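Local coordinates for DNA mismatch repair protein MutS (Thermus aquaticus, PDB 1EWQ) that binds mismatched DNA, probably carrying out the recognition step of mismatch repair, and has a weak ATPase activity, at residues L50-L54 / R84-F90; V178-P182 / E204-E208; D662-R666 / F693-Y697; F567-L572 / T591-T596; R338-G342 / R507-K511. All coordinates share one frame; numbering follows the deposited sequence.

Contact 1. Residues L50-L54 / R84-F90; sequences LARAL and RLLKMGF
Over the middle of one face of the Arg84 guanidinium sits the CD2 methyl of Leu54, 3.8 Å from CZ. In the plane of the same group, at its edge, lies a water that accepts from Arg84 NH2 (2.6 Å) and donates to Leu54 O, so one residue meets the arginine twice: a methyl covers the flat cation while the water ties its rim to the backbone. At the edge of the Phe90 ring, in its plane, lies Leu85 O of the same segment; the methyl of Ala53 comes in obliquely, CB to CZ 3.8 Å. These residues join the ends of helices 44-54 and 78-87, which lie beside each other in MutS domain I and pack on its mixed sheet, Leu50 reaching Leu33 and Ala71, and Phe90 reaching Leu31. Where the helices meet, Leu54 and Leu85 set their side chains at about a right angle, with the CD2 methyls 3.7 Å apart. Met88, a selenomethionine, brings SE to 3.3 Å from Ala53 O, and the bend at chi3 (-127°) turns its CE methyl to 4.1 Å from Leu54 CD2. Behind it, Gly89 takes a positive phi and closes helix 78-87 in a Schellman motif. Leu85 O accepts from Met88 N and, from the opposite face of its carbonyl plane, from Phe90 N at 3.3 Å, a turn of the backbone that brings the aromatic ring back toward Ala53.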
# COMPACT_ATOMS: atom_id res chain seq x y z
N LEU C 50 -4.76 -6.21 -18.71
CA LEU C 50 -4.51 -7.48 -18.03
C LEU C 50 -3.02 -7.75 -17.83
O LEU C 50 -2.59 -8.09 -16.73
CB LEU C 50 -5.13 -8.64 -18.81
CG LEU C 50 -5.08 -10.02 -18.16
CD1 LEU C 50 -6.03 -10.07 -16.96
CD2 LEU C 50 -5.45 -11.09 -19.17
N ALA C 51 -2.26 -7.62 -18.91
CA ALA C 51 -0.82 -7.86 -18.89
C ALA C 51 -0.09 -7.03 -17.84
O ALA C 51 0.68 -7.57 -17.05
CB ALA C 51 -0.23 -7.58 -20.27
N ARG C 52 -0.33 -5.73 -17.82
CA ARG C 52 0.35 -4.89 -16.85
C ARG C 52 -0.21 -5.06 -15.44
O ARG C 52 0.54 -5.08 -14.46
CB ARG C 52 0.30 -3.41 -17.26
CG ARG C 52 -0.98 -2.68 -16.93
CD ARG C 52 -0.77 -1.18 -17.14
NE ARG C 52 -0.44 -0.87 -18.53
CZ ARG C 52 -1.34 -0.71 -19.50
NH1 ARG C 52 -2.64 -0.84 -19.24
NH2 ARG C 52 -0.94 -0.44 -20.74
N ALA C 53 -1.53 -5.19 -15.35
CA ALA C 53 -2.18 -5.38 -14.06
C ALA C 53 -1.60 -6.56 -13.30
O ALA C 53 -1.40 -6.50 -12.09
CB ALA C 53 -3.68 -5.57 -14.25
N LEU C 54 -1.31 -7.64 -14.02
CA LEU C 54 -0.77 -8.84 -13.40
C LEU C 54 0.68 -9.11 -13.78
O LEU C 54 1.26 -10.13 -13.40
CB LEU C 54 -1.62 -10.05 -13.78
CG LEU C 54 -3.10 -9.96 -13.40
CD1 LEU C 54 -3.84 -11.17 -13.94
CD2 LEU C 54 -3.25 -9.85 -11.88
N ARG C 84 -6.27 -11.09 -7.02
CA ARG C 84 -5.41 -9.95 -7.25
C ARG C 84 -6.11 -8.84 -8.01
O ARG C 84 -6.04 -7.68 -7.62
CB ARG C 84 -4.14 -10.37 -7.99
CG ARG C 84 -3.06 -10.97 -7.10
CD ARG C 84 -1.71 -10.94 -7.79
NE ARG C 84 -1.61 -11.94 -8.85
CZ ARG C 84 -0.73 -11.89 -9.84
NH1 ARG C 84 0.13 -10.89 -9.93
NH2 ARG C 84 -0.72 -12.86 -10.75
N LEU C 85 -6.80 -9.20 -9.09
CA LEU C 85 -7.50 -8.20 -9.89
C LEU C 85 -8.52 -7.46 -9.03
O LEU C 85 -8.64 -6.24 -9.11
CB LEU C 85 -8.20 -8.87 -11.07
CG LEU C 85 -7.26 -9.52 -12.09
CD1 LEU C 85 -8.05 -10.36 -13.06
CD2 LEU C 85 -6.49 -8.42 -12.80
N LEU C 86 -9.25 -8.21 -8.21
CA LEU C 86 -10.26 -7.61 -7.35
C LEU C 86 -9.67 -6.55 -6.43
O LEU C 86 -10.23 -5.47 -6.28
CB LEU C 86 -10.95 -8.68 -6.52
CG LEU C 86 -11.99 -9.51 -7.29
CD1 LEU C 86 -12.35 -10.75 -6.51
CD2 LEU C 86 -13.22 -8.65 -7.54
N LYS C 87 -8.54 -6.87 -5.82
CA LYS C 87 -7.91 -5.95 -4.89
C LYS C 87 -7.36 -4.70 -5.55
O LYS C 87 -7.09 -3.70 -4.88
CB LYS C 87 -6.82 -6.70 -4.11
CG LYS C 87 -7.39 -7.94 -3.42
CD LYS C 87 -6.40 -8.63 -2.51
CE LYS C 87 -7.02 -9.88 -1.87
NZ LYS C 87 -8.24 -9.57 -1.06
N MSE C 88 -7.22 -4.73 -6.87
CA MSE C 88 -6.72 -3.57 -7.59
C MSE C 88 -7.86 -2.64 -8.02
O MSE C 88 -7.61 -1.55 -8.52
CB MSE C 88 -5.89 -4.00 -8.80
CG MSE C 88 -4.48 -4.45 -8.44
SE MSE C 88 -3.48 -5.27 -9.90
CE MSE C 88 -2.99 -6.92 -9.00
N GLY C 89 -9.10 -3.08 -7.82
CA GLY C 89 -10.24 -2.25 -8.20
C GLY C 89 -10.99 -2.65 -9.45
O GLY C 89 -11.82 -1.88 -9.94
N PHE C 90 -10.72 -3.84 -9.98
CA PHE C 90 -11.40 -4.32 -11.19
C PHE C 90 -12.69 -5.06 -10.86
O PHE C 90 -12.86 -5.58 -9.76
CB PHE C 90 -10.54 -5.32 -11.97
CG PHE C 90 -9.30 -4.75 -12.60
CD1 PHE C 90 -8.11 -4.67 -11.89
CD2 PHE C 90 -9.32 -4.32 -13.92
CE1 PHE C 90 -6.95 -4.19 -12.49
CE2 PHE C 90 -8.17 -3.83 -14.53
CZ PHE C 90 -6.99 -3.76 -13.82
O HOH W 1 1.06 -12.67 -12.70

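Contact 2. Residues V178-P182 / E204-E208; sequences VLLAP and EAPFE
With CG beside the backbone N (chi1 -85°) and the ring turned by a chi2 of 65°, Phe207 lies across the end of strand 177-180, with Ala181 on one face. The CA of Ala181 stands 3.6 Å from the ring centroid and 7° off its normal, a CH-pi contact placed almost exactly over the centre. Ala181 CB leans on the CD2 side of the same ring at 3.9 Å, and Pro182 CD reaches CD1 obliquely, so the backbone turning from strand into helix covers one face of the aromatic group. At the rim the company is polar: Leu179 O lies in the ring plane, 3.4 Å from CZ, and Ala205 O also sits at the edge. Leu179 directs its branched end at the neighbouring loop, where CD1 meets Ala205 CB at 3.9 Å. Between Leu180 O and the backbone of Ala205 lie two waters. One is 2.7 Å from Ala205 O; the second lies 2.5 Å from Leu180 O and accepts weakly from Ala205 N. Both have more acceptors nearby than protons, so the choice between their bonds remains open. Ala223 of helix 215-232 and Ala138 of strand 134-139 also touch Phe207, burying it between sheet and helix. Ala181 is the N-cap residue of helix 182-186, which begins the beta-alpha-beta crossover from strand 177-180 to the parallel edge strand 201-203, a connection belonging to the RNase H-like fold of MutS domain II.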
# COMPACT_ATOMS: atom_id res chain seq x y z
N VAL C 178 -21.24 -0.42 -2.91
CA VAL C 178 -22.45 0.36 -2.75
C VAL C 178 -23.15 0.71 -4.08
O VAL C 178 -22.51 1.11 -5.04
CB VAL C 178 -22.14 1.66 -1.97
CG1 VAL C 178 -23.38 2.55 -1.91
CG2 VAL C 178 -21.68 1.32 -0.56
N LEU C 179 -24.47 0.56 -4.10
CA LEU C 179 -25.29 0.89 -5.26
C LEU C 179 -26.12 2.12 -4.90
O LEU C 179 -26.94 2.06 -3.99
CB LEU C 179 -26.24 -0.25 -5.61
CG LEU C 179 -25.72 -1.69 -5.70
CD1 LEU C 179 -26.89 -2.61 -6.01
CD2 LEU C 179 -24.65 -1.81 -6.77
N LEU C 180 -25.91 3.23 -5.60
CA LEU C 180 -26.66 4.46 -5.31
C LEU C 180 -27.79 4.66 -6.31
O LEU C 180 -27.64 4.38 -7.50
CB LEU C 180 -25.73 5.68 -5.33
CG LEU C 180 -24.58 5.77 -4.31
CD1 LEU C 180 -23.63 6.89 -4.71
CD2 LEU C 180 -25.13 6.00 -2.91
N ALA C 181 -28.93 5.13 -5.82
CA ALA C 181 -30.10 5.39 -6.65
C ALA C 181 -29.72 6.41 -7.73
O ALA C 181 -28.85 7.25 -7.51
CB ALA C 181 -31.23 5.95 -5.79
N PRO C 182 -30.37 6.35 -8.90
CA PRO C 182 -30.08 7.28 -9.99
C PRO C 182 -30.07 8.73 -9.52
O PRO C 182 -29.18 9.50 -9.86
CB PRO C 182 -31.21 7.00 -10.98
CG PRO C 182 -31.51 5.54 -10.74
CD PRO C 182 -31.50 5.46 -9.24
N GLU C 204 -23.45 0.55 -10.69
CA GLU C 204 -24.76 0.87 -11.20
C GLU C 204 -25.70 -0.31 -11.24
O GLU C 204 -25.32 -1.43 -11.58
CB GLU C 204 -24.67 1.42 -12.62
CG GLU C 204 -23.96 2.73 -12.75
CD GLU C 204 -24.29 3.40 -14.07
OE1 GLU C 204 -24.14 2.73 -15.12
OE2 GLU C 204 -24.71 4.58 -14.05
N ALA C 205 -26.96 -0.04 -10.92
CA ALA C 205 -27.99 -1.05 -10.94
C ALA C 205 -29.30 -0.31 -11.09
O ALA C 205 -29.41 0.86 -10.73
CB ALA C 205 -27.98 -1.84 -9.63
N PRO C 206 -30.31 -0.96 -11.68
CA PRO C 206 -31.60 -0.27 -11.83
C PRO C 206 -32.26 -0.25 -10.46
O PRO C 206 -32.01 -1.14 -9.65
CB PRO C 206 -32.34 -1.15 -12.83
CG PRO C 206 -31.82 -2.54 -12.50
CD PRO C 206 -30.33 -2.29 -12.32
N PHE C 207 -33.10 0.75 -10.21
CA PHE C 207 -33.77 0.84 -8.92
C PHE C 207 -35.29 0.71 -8.97
O PHE C 207 -36.01 1.39 -8.23
CB PHE C 207 -33.37 2.13 -8.20
CG PHE C 207 -32.08 2.02 -7.42
CD1 PHE C 207 -30.87 1.79 -8.08
CD2 PHE C 207 -32.08 2.12 -6.03
CE1 PHE C 207 -29.67 1.67 -7.36
CE2 PHE C 207 -30.89 2.01 -5.30
CZ PHE C 207 -29.68 1.79 -5.96
N GLU C 208 -35.77 -0.18 -9.83
CA GLU C 208 -37.20 -0.42 -9.94
C GLU C 208 -37.59 -1.15 -8.65
O GLU C 208 -36.99 -2.16 -8.29
CB GLU C 208 -37.49 -1.32 -11.15
CG GLU C 208 -36.83 -0.86 -12.46
CD GLU C 208 -36.88 0.65 -12.66
OE1 GLU C 208 -37.91 1.27 -12.30
OE2 GLU C 208 -35.89 1.22 -13.19
O HOH W 2 -28.77 3.44 -10.28
O HOH W 3 -26.72 2.25 -8.52

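Contact 3. Residues D662-R666 / F693-Y697; sequences DEVGR and FATHY. With SO4 (sulfate ion), chain F.
Phe693 turns the edge of its ring to Val664, with CZ 3.8 Å from CB and Val664 O lying in the ring plane. CG opposite the backbone N (chi1 -172°) carries the phenyl group to the loop that follows strand 657-662. That strand ends at Asp662, and Glu663 follows it, a pair consistent with the Walker B motif of this P-loop ATPase; Glu663 N bonds to Ala694 O at 2.6 Å. The long side chain of Glu663 then runs back over the partner segment, its two oxygens facing different neighbours. OE1 uses its anti lone pair to accept from Arg666 NH2 (2.6 Å), in the guanidinium plane, as part of a salt-bridge network, whereas OE2 lies 2.7 Å from His696 NE2, which also has a weak hydrogen bond with Asn585 of the predicted ATP site. His696 ND1 donates to a sulfate, 3.0 Å to O3, and Thr668 and Ser669 of the second subunit bind the same ion; its place after strand 690-694 is consistent with the switch histidine of ABC-type ATPases. Water links Val664 O to Thr695 OG1, which also closes an ST turn by accepting from Tyr697 N (3.1 Å). Tyr697 presents its edge to Gly665 CA. Strands 657-662 and 690-694 run parallel within the ATPase sheet, with helix 638-652 against Val664, helix 670-687 against Tyr697 and helix 698-701 against Phe693 and Thr695.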
# COMPACT_ATOMS: atom_id res chain seq x y z
N ASP C 662 -14.20 15.57 25.09
CA ASP C 662 -12.77 15.73 25.30
C ASP C 662 -12.34 17.14 24.92
O ASP C 662 -12.12 17.44 23.75
CB ASP C 662 -12.05 14.68 24.44
CG ASP C 662 -10.54 14.74 24.55
OD1 ASP C 662 -9.88 14.84 23.48
OD2 ASP C 662 -10.01 14.65 25.68
N GLU C 663 -12.24 18.01 25.92
CA GLU C 663 -11.80 19.39 25.74
C GLU C 663 -12.63 20.24 24.77
O GLU C 663 -12.10 21.01 23.96
CB GLU C 663 -10.32 19.41 25.34
CG GLU C 663 -9.44 18.49 26.21
CD GLU C 663 -7.95 18.64 25.95
OE1 GLU C 663 -7.55 18.73 24.77
OE2 GLU C 663 -7.16 18.64 26.92
N VAL C 664 -13.95 20.11 24.84
CA VAL C 664 -14.84 20.89 24.00
C VAL C 664 -14.70 22.36 24.43
O VAL C 664 -14.79 22.68 25.62
CB VAL C 664 -16.31 20.40 24.15
CG1 VAL C 664 -17.30 21.45 23.64
CG2 VAL C 664 -16.49 19.11 23.37
N GLY C 665 -14.44 23.24 23.46
CA GLY C 665 -14.27 24.66 23.75
C GLY C 665 -12.95 25.20 23.22
O GLY C 665 -12.77 26.41 23.06
N ARG C 666 -12.01 24.30 22.97
CA ARG C 666 -10.69 24.63 22.43
C ARG C 666 -10.85 25.20 21.02
O ARG C 666 -11.88 25.04 20.38
CB ARG C 666 -9.85 23.35 22.30
CG ARG C 666 -10.63 22.31 21.47
CD ARG C 666 -9.81 21.24 20.77
NE ARG C 666 -9.16 20.31 21.69
CZ ARG C 666 -8.91 19.04 21.40
NH1 ARG C 666 -9.27 18.53 20.23
NH2 ARG C 666 -8.28 18.27 22.28
N PHE C 693 -16.86 14.79 30.83
CA PHE C 693 -16.30 15.92 30.11
C PHE C 693 -14.90 16.23 30.61
O PHE C 693 -14.74 16.85 31.66
CB PHE C 693 -17.22 17.13 30.31
CG PHE C 693 -16.86 18.34 29.47
CD1 PHE C 693 -17.78 19.38 29.34
CD2 PHE C 693 -15.63 18.44 28.83
CE1 PHE C 693 -17.48 20.51 28.58
CE2 PHE C 693 -15.31 19.57 28.06
CZ PHE C 693 -16.24 20.60 27.94
N ALA C 694 -13.89 15.77 29.86
CA ALA C 694 -12.49 16.03 30.19
C ALA C 694 -12.18 17.43 29.70
O ALA C 694 -12.41 17.75 28.52
CB ALA C 694 -11.59 15.02 29.48
N THR C 695 -11.64 18.27 30.58
CA THR C 695 -11.33 19.65 30.20
C THR C 695 -10.24 20.24 31.08
O THR C 695 -9.86 19.65 32.09
CB THR C 695 -12.60 20.54 30.32
OG1 THR C 695 -12.30 21.89 29.91
CG2 THR C 695 -13.10 20.56 31.75
N HIS C 696 -9.72 21.40 30.68
CA HIS C 696 -8.70 22.10 31.46
C HIS C 696 -9.34 23.31 32.12
O HIS C 696 -8.75 23.92 33.00
CB HIS C 696 -7.56 22.59 30.56
CG HIS C 696 -6.74 21.48 29.99
ND1 HIS C 696 -6.06 20.59 30.78
CD2 HIS C 696 -6.52 21.10 28.70
CE1 HIS C 696 -5.46 19.70 30.00
NE2 HIS C 696 -5.73 19.99 28.74
N TYR C 697 -10.55 23.65 31.69
CA TYR C 697 -11.24 24.81 32.25
C TYR C 697 -11.62 24.65 33.72
O TYR C 697 -12.58 23.94 34.05
CB TYR C 697 -12.50 25.10 31.43
CG TYR C 697 -12.22 25.58 30.02
CD1 TYR C 697 -13.13 25.35 29.00
CD2 TYR C 697 -11.08 26.34 29.73
CE1 TYR C 697 -12.92 25.85 27.73
CE2 TYR C 697 -10.86 26.85 28.46
CZ TYR C 697 -11.79 26.61 27.46
OH TYR C 697 -11.60 27.12 26.20
S SO4 F . -3.58 21.86 33.31
O1 SO4 F . -3.32 23.28 33.60
O2 SO4 F . -2.90 21.00 34.29
O3 SO4 F . -5.03 21.63 33.37
O4 SO4 F . -3.08 21.55 31.96
O HOH W 4 -12.58 22.29 27.24
O HOH W 5 -10.92 28.20 23.11

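Contact 4. Residues F567-L572 / T591-T596; sequences FVPNDL and TFLRQT
Phe592 and Phe567 carry the packing between helix 589-603, which leaves the predicted ATP-binding P-loop, and strand 570-574 with the loop before it. The short helix and strand segments approach to 10.4 Å between axes and cross at -64°, so the alternate side chains Asn570 and Leu572 meet the helix at different points along it. Phe592, its CG anti to the backbone N (chi1 -178°), pushes its ring out from the helix onto the strand. The carbonyl O of Asp571 lies at the ring's edge, 3.4 Å from CZ, while Asn570 CB and Leu572 CB come in obliquely beside it, CB of Asn570 at 3.7 Å from CE1. The amide of Asn570 looks the other way: it bonds to Val728 N and His726 O of strand 723-730, joining the edge of one sheet to the edge of the other. Beside this, at the loop before the strand, Phe567 and Thr591 approach from opposite directions, and the methyl CG2 of Thr591 lies in the plane of the ring, 3.4 Å from CE1. The amide end of Gln595 also comes up against that ring, though its orientation in the model is doubtful. At the far end Leu572 and Thr596 set their side chains nearly at a right angle, with CD2 of the leucine 3.9 Å from CG2 of the threonine. The Thr596 hydroxyl is turned back into its own helix: OG1 donates to Phe592 O at 2.9 Å, tilted 22° from the carbonyl plane.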
# COMPACT_ATOMS: atom_id res chain seq x y z
N PHE C 567 -1.88 -1.49 33.17
CA PHE C 567 -2.95 -0.53 33.29
C PHE C 567 -3.31 -0.26 34.74
O PHE C 567 -3.27 -1.17 35.58
CB PHE C 567 -4.19 -1.03 32.55
CG PHE C 567 -5.19 0.04 32.26
CD1 PHE C 567 -5.09 0.80 31.11
CD2 PHE C 567 -6.23 0.30 33.15
CE1 PHE C 567 -6.00 1.81 30.84
CE2 PHE C 567 -7.14 1.31 32.90
CZ PHE C 567 -7.02 2.07 31.74
N VAL C 568 -3.64 0.99 35.03
CA VAL C 568 -4.05 1.38 36.37
C VAL C 568 -5.57 1.43 36.39
O VAL C 568 -6.18 2.30 35.75
CB VAL C 568 -3.49 2.76 36.76
CG1 VAL C 568 -4.03 3.17 38.11
CG2 VAL C 568 -1.97 2.72 36.79
N PRO C 569 -6.22 0.50 37.11
CA PRO C 569 -7.68 0.48 37.17
C PRO C 569 -8.25 1.75 37.82
O PRO C 569 -7.54 2.45 38.55
CB PRO C 569 -7.97 -0.77 38.00
CG PRO C 569 -6.77 -1.66 37.73
CD PRO C 569 -5.65 -0.65 37.82
N ASN C 570 -9.51 2.05 37.54
CA ASN C 570 -10.15 3.23 38.11
C ASN C 570 -11.62 3.02 38.35
O ASN C 570 -12.26 2.22 37.68
CB ASN C 570 -9.96 4.45 37.20
CG ASN C 570 -8.72 5.23 37.53
OD1 ASN C 570 -8.58 5.75 38.64
ND2 ASN C 570 -7.80 5.31 36.59
N ASP C 571 -12.15 3.75 39.32
CA ASP C 571 -13.56 3.64 39.66
C ASP C 571 -14.32 4.76 38.98
O ASP C 571 -13.73 5.69 38.42
CB ASP C 571 -13.78 3.77 41.17
CG ASP C 571 -12.97 2.77 41.98
OD1 ASP C 571 -12.60 1.72 41.43
OD2 ASP C 571 -12.73 3.05 43.18
N LEU C 572 -15.64 4.66 39.04
CA LEU C 572 -16.52 5.65 38.49
C LEU C 572 -17.94 5.40 38.94
O LEU C 572 -18.43 4.26 38.88
CB LEU C 572 -16.48 5.65 36.95
CG LEU C 572 -17.44 6.67 36.32
CD1 LEU C 572 -17.06 8.06 36.77
CD2 LEU C 572 -17.40 6.56 34.81
N THR C 591 -8.28 7.91 28.06
CA THR C 591 -8.39 6.47 28.19
C THR C 591 -9.51 6.16 29.19
O THR C 591 -10.25 5.19 29.02
CB THR C 591 -7.06 5.85 28.67
OG1 THR C 591 -6.10 5.94 27.62
CG2 THR C 591 -7.23 4.39 29.06
N PHE C 592 -9.62 6.99 30.23
CA PHE C 592 -10.66 6.81 31.24
C PHE C 592 -12.03 6.95 30.59
O PHE C 592 -12.94 6.17 30.86
CB PHE C 592 -10.49 7.83 32.36
CG PHE C 592 -11.49 7.68 33.47
CD1 PHE C 592 -11.54 6.52 34.23
CD2 PHE C 592 -12.38 8.72 33.77
CE1 PHE C 592 -12.45 6.39 35.29
CE2 PHE C 592 -13.29 8.60 34.82
CZ PHE C 592 -13.33 7.43 35.58
N LEU C 593 -12.18 7.94 29.71
CA LEU C 593 -13.44 8.14 29.02
C LEU C 593 -13.74 6.93 28.15
O LEU C 593 -14.81 6.34 28.25
CB LEU C 593 -13.41 9.39 28.12
CG LEU C 593 -13.28 10.78 28.73
CD1 LEU C 593 -13.79 11.82 27.72
CD2 LEU C 593 -14.06 10.87 29.99
N ARG C 594 -12.80 6.56 27.29
CA ARG C 594 -13.00 5.44 26.39
C ARG C 594 -13.27 4.11 27.10
O ARG C 594 -14.11 3.34 26.65
CB ARG C 594 -11.81 5.27 25.45
CG ARG C 594 -11.54 6.47 24.53
CD ARG C 594 -10.39 6.17 23.59
NE ARG C 594 -9.93 7.36 22.89
CZ ARG C 594 -8.85 8.06 23.22
NH1 ARG C 594 -8.08 7.69 24.25
NH2 ARG C 594 -8.53 9.15 22.54
N GLN C 595 -12.57 3.84 28.21
CA GLN C 595 -12.79 2.58 28.92
C GLN C 595 -14.22 2.50 29.42
O GLN C 595 -14.80 1.42 29.46
CB GLN C 595 -11.79 2.40 30.09
CG GLN C 595 -12.19 2.93 31.46
CD GLN C 595 -11.10 2.68 32.53
OE1 GLN C 595 -11.39 2.60 33.73
NE2 GLN C 595 -9.87 2.56 32.09
N THR C 596 -14.78 3.64 29.79
CA THR C 596 -16.15 3.71 30.27
C THR C 596 -17.10 3.27 29.16
O THR C 596 -17.98 2.44 29.37
CB THR C 596 -16.50 5.14 30.71
OG1 THR C 596 -15.63 5.54 31.77
CG2 THR C 596 -17.94 5.22 31.18

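Contact 5. Residues R338-G342 / R507-K511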
# COMPACT_ATOMS: atom_id res chain seq x y z
N ARG C 338 -23.71 -22.25 -1.17
CA ARG C 338 -23.07 -22.74 -2.38
C ARG C 338 -23.83 -23.98 -2.86
O ARG C 338 -24.02 -24.18 -4.06
CB ARG C 338 -21.59 -23.07 -2.13
CG ARG C 338 -20.73 -21.83 -1.92
CD ARG C 338 -19.26 -22.16 -1.69
NE ARG C 338 -18.59 -22.68 -2.87
CZ ARG C 338 -18.34 -22.00 -3.99
NH1 ARG C 338 -18.71 -20.73 -4.12
NH2 ARG C 338 -17.69 -22.59 -5.00
N LEU C 339 -24.27 -24.81 -1.92
CA LEU C 339 -25.04 -26.00 -2.26
C LEU C 339 -26.33 -25.59 -2.96
O LEU C 339 -26.64 -26.09 -4.04
CB LEU C 339 -25.37 -26.81 -1.00
CG LEU C 339 -24.31 -27.79 -0.47
CD1 LEU C 339 -24.68 -28.28 0.92
CD2 LEU C 339 -24.17 -28.95 -1.45
N GLU C 340 -27.07 -24.67 -2.34
CA GLU C 340 -28.34 -24.21 -2.89
C GLU C 340 -28.18 -23.56 -4.26
O GLU C 340 -29.08 -23.66 -5.10
CB GLU C 340 -29.03 -23.21 -1.94
CG GLU C 340 -29.36 -23.76 -0.56
CD GLU C 340 -29.70 -22.68 0.45
OE1 GLU C 340 -29.25 -21.53 0.27
OE2 GLU C 340 -30.40 -22.98 1.44
N LEU C 341 -27.05 -22.89 -4.49
CA LEU C 341 -26.79 -22.22 -5.75
C LEU C 341 -26.15 -23.11 -6.81
O LEU C 341 -25.81 -22.63 -7.89
CB LEU C 341 -25.90 -20.99 -5.52
CG LEU C 341 -26.56 -19.81 -4.81
CD1 LEU C 341 -25.54 -18.72 -4.48
CD2 LEU C 341 -27.66 -19.26 -5.69
N GLY C 342 -25.97 -24.39 -6.51
CA GLY C 342 -25.36 -25.30 -7.47
C GLY C 342 -23.89 -25.06 -7.76
O GLY C 342 -23.41 -25.38 -8.86
N ARG C 507 -23.84 -34.61 -4.48
CA ARG C 507 -23.98 -33.20 -4.15
C ARG C 507 -25.45 -32.87 -3.92
O ARG C 507 -25.80 -32.18 -2.96
CB ARG C 507 -23.44 -32.34 -5.29
CG ARG C 507 -23.58 -30.85 -5.07
CD ARG C 507 -23.87 -30.16 -6.39
NE ARG C 507 -22.73 -29.42 -6.91
CZ ARG C 507 -22.70 -28.88 -8.13
NH1 ARG C 507 -23.74 -29.00 -8.94
NH2 ARG C 507 -21.64 -28.19 -8.51
N GLU C 508 -26.31 -33.39 -4.79
CA GLU C 508 -27.75 -33.17 -4.67
C GLU C 508 -28.26 -33.73 -3.34
O GLU C 508 -29.16 -33.17 -2.74
CB GLU C 508 -28.48 -33.83 -5.85
CG GLU C 508 -29.98 -33.61 -5.87
CD GLU C 508 -30.35 -32.15 -6.00
OE1 GLU C 508 -29.72 -31.43 -6.80
OE2 GLU C 508 -31.29 -31.72 -5.28
N ARG C 509 -27.69 -34.85 -2.90
CA ARG C 509 -28.08 -35.45 -1.63
C ARG C 509 -27.79 -34.46 -0.51
O ARG C 509 -28.58 -34.31 0.44
CB ARG C 509 -27.30 -36.75 -1.37
CG ARG C 509 -27.65 -37.94 -2.26
CD ARG C 509 -28.80 -38.77 -1.69
NE ARG C 509 -30.07 -38.05 -1.72
CZ ARG C 509 -31.07 -38.25 -0.86
NH1 ARG C 509 -30.95 -39.16 0.11
NH2 ARG C 509 -32.18 -37.53 -0.96
N ALA C 510 -26.65 -33.78 -0.61
CA ALA C 510 -26.25 -32.81 0.39
C ALA C 510 -27.12 -31.57 0.30
O ALA C 510 -27.55 -31.02 1.32
CB ALA C 510 -24.78 -32.42 0.19
N LYS C 511 -27.39 -31.14 -0.93
CA LYS C 511 -28.20 -29.96 -1.16
C LYS C 511 -29.59 -30.06 -0.51
O LYS C 511 -30.14 -29.05 -0.05
CB LYS C 511 -28.33 -29.72 -2.67
CG LYS C 511 -29.18 -28.52 -3.04
CD LYS C 511 -29.28 -28.33 -4.55
CE LYS C 511 -30.26 -27.23 -4.90
NZ LYS C 511 -30.26 -26.90 -6.36
O HOH W 6 -24.22 -26.82 -11.58
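Apolar packing comes from Leu339, whose branched end reaches helix 479-511. Its CD2 methyl meets the CB of Ala510 at 3.9 Å and the CG of Arg507 at 4.1 Å, while CD1 faces the Ala510 carbonyl; Leu517 of the next helix closes in on the same leucine. A second group of contacts sets positively charged side chains beside carbonyl oxygens. Lys511, its CG opposite the backbone N (chi1 179°), is extended throughout, so its CD passes 3.5 Å from Leu339 O and its NZ reaches 3.7 Å from Glu340 O. An ammonium group near the carbonyls that finish helix 332-340 would be expected to favour that negative helix end. Arg507 bends at chi2 and chi3 and brings one guanidinium face against the Gly342 carbonyl; O lies 3.3 Å from NH2, but at an angle too poor for a hydrogen bond. NH2 is instead hydrogen-bonded to Ala344 O, just beyond the segment. Water-mediated contact is slight: one molecule donates to Gly342 O at 3.2 Å and accepts only weakly from Arg507 NH1. Gly342, with positive phi, ends helix 332-340 in a Schellman motif, its N bonded to Leu339 O at 3.1 Å. The arrangement, a capped short helix set against the last turn of a long one, belongs to the helical MutS domain III, whose helix 479-511 returns from the four-stranded sheet 439-477 of the clamp.

How the contacts relate
The contacts sample four regions of one long chain. In sequence they come as contact 1, 2, 5, 4 and 3, each closing before the next opens. Contact 1 in domain I lies nearest the DNA, its closest atom about 7 Å away, and its centre is 25 Å from that of contact 2 in domain II and 31 Å from that of contact 5 in domain III. Contacts 3 and 4 lie far off in the ATPase region, with centres 17 Å apart; they touch through Ala694 CB and Leu593 CD1, 4.3 Å apart. With 48 Å between the centres of contacts 1 and 3, any coupling between mismatch recognition and nucleotide binding would probably have to pass through the intervening domains.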